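Uncharacterized protein (Parabacteroides distasonis, PDB 4Q34) is of unknown function but belongs to the alpha/beta hydrolase family and probably acts as an esterase. Local coordinates at residues Ile192-Pro200 / Val240-Asp248. Sequence-based numbering, arbitrary orientation.
Sequences IKAIASYEP and VPIVIYYGD
Y246 grips the turn that follows a neighbouring parallel strand at two points: the CA of E199 sits over one face of the Y246 ring, 4.0 Å from the centroid, and the Y246 OH donates a hydrogen bond to the P200 carbonyl oxygen. That bond (Y246 OH to P200 O, 2.8 Å) arrives 20° out of the carbonyl plane, while the proline's CG and CD brush the Y246 hydroxyl and the CG2 of I244. With an alanine in place of Y246, the P200 carbonyl is likely to lose this donor and the E199 CA the ring it rests on, freeing the turn to shift. E199, bent at chi2, runs across the ring, carboxylate and ring planes 41° apart, and its OE2 takes the G247 N-H through the anti lone pair at 2.7 Å. The other oxygen, OE1, meets R117 in a salt bridge and H298 in a hydrogen bond. The E199–H298 bond is consistent with the acid and histidine of an alpha/beta hydrolase triad, which would place the acid just after strand 192-198 of the central sheet. Strands 192-198 and 242-246 run nearly parallel, tied by backbone bonds from I195 N to P241 O through to E199 N and Y245 O (2.7 Å). On the face shared with A196 and V243, Y198 and Y245 lie alongside each other, pointing the same way. Their planes are 18° apart but slid so far that overlap is slight, and Y245 CD2 rests over the Y198 ring, 3.4 Å from its CE1; helix 306-319 covers this face.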
loop_
_atom_site.group_PDB
_atom_site.type_symbol
_atom_site.label_atom_id
_atom_site.label_comp_id
_atom_site.label_asym_id
_atom_site.label_seq_id
_atom_site.Cartn_x
_atom_site.Cartn_y
_atom_site.Cartn_z
ATOM N N ILE A 192 -17.603 0.139 16.933
ATOM C CA ILE A 192 -17.316 1.561 16.677
ATOM C C ILE A 192 -17.791 2.387 17.861
ATOM O O ILE A 192 -18.990 2.505 18.140
ATOM C CB ILE A 192 -17.947 2.057 15.352
ATOM C CG1 ILE A 192 -17.170 1.475 14.187
ATOM C CG2 ILE A 192 -17.896 3.595 15.289
ATOM C CD1 ILE A 192 -17.915 1.515 12.872
ATOM N N LYS A 193 -16.844 2.996 18.557
ATOM C CA LYS A 193 -17.182 3.790 19.735
ATOM C C LYS A 193 -17.573 5.250 19.387
ATOM O O LYS A 193 -18.176 5.925 20.200
ATOM C CB LYS A 193 -15.988 3.834 20.717
ATOM C CG LYS A 193 -15.618 2.500 21.383
ATOM C CD LYS A 193 -16.595 2.135 22.481
ATOM C CE LYS A 193 -16.471 3.055 23.701
ATOM N NZ LYS A 193 -17.319 2.514 24.802
ATOM N N ALA A 194 -17.145 5.709 18.215
ATOM C CA ALA A 194 -17.253 7.117 17.809
ATOM C C ALA A 194 -16.770 7.224 16.397
ATOM O O ALA A 194 -15.993 6.388 15.909
ATOM C CB ALA A 194 -16.457 8.060 18.718
ATOM N N ILE A 195 -17.221 8.277 15.740
ATOM C CA ILE A 195 -16.817 8.540 14.358
ATOM C C ILE A 195 -16.472 10.017 14.238
ATOM O O ILE A 195 -17.297 10.846 14.631
ATOM C CB ILE A 195 -17.930 8.243 13.344
ATOM C CG1 ILE A 195 -18.368 6.788 13.388
ATOM C CG2 ILE A 195 -17.471 8.611 11.939
ATOM C CD1 ILE A 195 -19.634 6.489 12.613
ATOM N N ALA A 196 -15.280 10.295 13.707
ATOM C CA ALA A 196 -14.887 11.633 13.275
ATOM C C ALA A 196 -14.738 11.600 11.767
ATOM O O ALA A 196 -13.979 10.771 11.237
ATOM C CB ALA A 196 -13.567 12.061 13.904
ATOM N N SER A 197 -15.376 12.533 11.084
ATOM C CA SER A 197 -15.328 12.563 9.635
ATOM C C SER A 197 -14.894 13.911 9.097
ATOM O O SER A 197 -15.479 14.963 9.471
ATOM C CB SER A 197 -16.688 12.158 9.041
ATOM O OG SER A 197 -16.591 11.957 7.639
ATOM N N TYR A 198 -13.899 13.877 8.206
ATOM C CA TYR A 198 -13.429 15.067 7.523
ATOM C C TYR A 198 -14.145 15.200 6.175
ATOM O O TYR A 198 -14.068 14.282 5.331
ATOM C CB TYR A 198 -11.900 15.057 7.302
ATOM C CG TYR A 198 -11.182 15.200 8.608
ATOM C CD1 TYR A 198 -10.915 16.452 9.150
ATOM C CD2 TYR A 198 -10.896 14.095 9.344
ATOM C CE1 TYR A 198 -10.347 16.584 10.398
ATOM C CE2 TYR A 198 -10.320 14.181 10.587
ATOM C CZ TYR A 198 -10.030 15.445 11.119
ATOM O OH TYR A 198 -9.475 15.576 12.375
ATOM N N GLU A 199 -14.882 16.291 6.010
ATOM C CA GLU A 199 -15.569 16.590 4.750
ATOM C C GLU A 199 -16.274 15.379 4.127
ATOM O O GLU A 199 -16.018 15.033 2.979
ATOM C CB GLU A 199 -14.619 17.214 3.724
ATOM C CG GLU A 199 -14.001 18.503 4.255
ATOM C CD GLU A 199 -13.970 19.653 3.274
ATOM O OE1 GLU A 199 -14.102 19.419 2.051
ATOM O OE2 GLU A 199 -13.775 20.824 3.726
ATOM N N PRO A 200 -17.184 14.749 4.880
ATOM C CA PRO A 200 -17.957 13.661 4.303
ATOM C C PRO A 200 -18.781 14.097 3.094
ATOM O O PRO A 200 -19.188 15.238 2.964
ATOM C CB PRO A 200 -18.877 13.206 5.457
ATOM C CG PRO A 200 -18.944 14.376 6.365
ATOM C CD PRO A 200 -17.598 15.043 6.247
ATOM N N VAL A 240 -23.625 6.846 19.212
ATOM C CA VAL A 240 -22.192 7.109 19.430
ATOM C C VAL A 240 -21.923 8.566 19.134
ATOM O O VAL A 240 -22.612 9.194 18.301
ATOM C CB VAL A 240 -21.283 6.257 18.522
ATOM C CG1 VAL A 240 -21.548 4.788 18.754
ATOM C CG2 VAL A 240 -21.489 6.609 17.053
ATOM N N PRO A 241 -20.914 9.124 19.790
ATOM C CA PRO A 241 -20.552 10.487 19.416
ATOM C C PRO A 241 -19.987 10.602 18.013
ATOM O O PRO A 241 -19.193 9.762 17.569
ATOM C CB PRO A 241 -19.458 10.892 20.428
ATOM C CG PRO A 241 -19.205 9.722 21.258
ATOM C CD PRO A 241 -20.065 8.556 20.854
ATOM N N ILE A 242 -20.424 11.644 17.294
ATOM C CA ILE A 242 -19.956 11.902 15.956
ATOM C C ILE A 242 -19.519 13.363 15.837
ATOM O O ILE A 242 -20.201 14.243 16.354
ATOM C CB ILE A 242 -21.071 11.620 14.935
ATOM C CG1 ILE A 242 -21.476 10.146 14.987
ATOM C CG2 ILE A 242 -20.650 12.007 13.532
ATOM C CD1 ILE A 242 -22.696 9.777 14.168
ATOM N N VAL A 243 -18.356 13.569 15.218
ATOM C CA VAL A 243 -17.892 14.925 14.866
ATOM C C VAL A 243 -17.605 14.967 13.355
ATOM O O VAL A 243 -17.102 14.033 12.783
ATOM C CB VAL A 243 -16.698 15.413 15.756
ATOM C CG1 VAL A 243 -15.435 14.584 15.499
ATOM C CG2 VAL A 243 -16.373 16.881 15.491
ATOM N N ILE A 244 -17.929 16.096 12.740
ATOM C CA ILE A 244 -17.762 16.319 11.315
ATOM C C ILE A 244 -17.029 17.644 11.142
ATOM O O ILE A 244 -17.438 18.626 11.760
ATOM C CB ILE A 244 -19.131 16.360 10.639
ATOM C CG1 ILE A 244 -19.763 14.954 10.670
ATOM C CG2 ILE A 244 -19.018 16.806 9.188
ATOM C CD1 ILE A 244 -21.261 14.984 10.502
ATOM N N TYR A 245 -15.953 17.650 10.332
ATOM C CA TYR A 245 -15.157 18.859 10.065
ATOM C C TYR A 245 -15.225 19.262 8.597
ATOM O O TYR A 245 -15.112 18.416 7.709
ATOM C CB TYR A 245 -13.679 18.674 10.449
ATOM C CG TYR A 245 -13.429 18.299 11.877
ATOM C CD1 TYR A 245 -13.377 19.254 12.874
ATOM C CD2 TYR A 245 -13.229 16.969 12.235
ATOM C CE1 TYR A 245 -13.157 18.913 14.208
ATOM C CE2 TYR A 245 -12.970 16.620 13.552
ATOM C CZ TYR A 245 -12.956 17.594 14.538
ATOM O OH TYR A 245 -12.695 17.218 15.843
ATOM N N TYR A 246 -15.426 20.556 8.334
ATOM C CA TYR A 246 -15.297 21.124 7.006
ATOM C C TYR A 246 -14.303 22.267 7.028
ATOM O O TYR A 246 -14.281 23.087 7.959
ATOM C CB TYR A 246 -16.658 21.624 6.414
ATOM C CG TYR A 246 -17.537 20.495 5.943
ATOM C CD1 TYR A 246 -17.432 19.999 4.658
ATOM C CD2 TYR A 246 -18.446 19.900 6.798
ATOM C CE1 TYR A 246 -18.209 18.914 4.243
ATOM C CE2 TYR A 246 -19.221 18.809 6.389
ATOM C CZ TYR A 246 -19.094 18.328 5.136
ATOM O OH TYR A 246 -19.863 17.248 4.741
ATOM N N GLY A 247 -13.518 22.354 5.969
ATOM C CA GLY A 247 -12.555 23.440 5.809
ATOM C C GLY A 247 -13.121 24.723 5.201
ATOM O O GLY A 247 -14.311 25.041 5.342
ATOM N N ASP A 248 -12.242 25.417 4.486
ATOM C CA ASP A 248 -12.468 26.824 4.086
ATOM C C ASP A 248 -12.659 26.928 2.587
ATOM O O ASP A 248 -12.660 25.930 1.872
ATOM C CB ASP A 248 -11.233 27.612 4.538
ATOM C CG ASP A 248 -11.524 29.061 4.837
ATOM O OD1 ASP A 248 -12.615 29.555 4.472
ATOM O OD2 ASP A 248 -10.625 29.700 5.440
#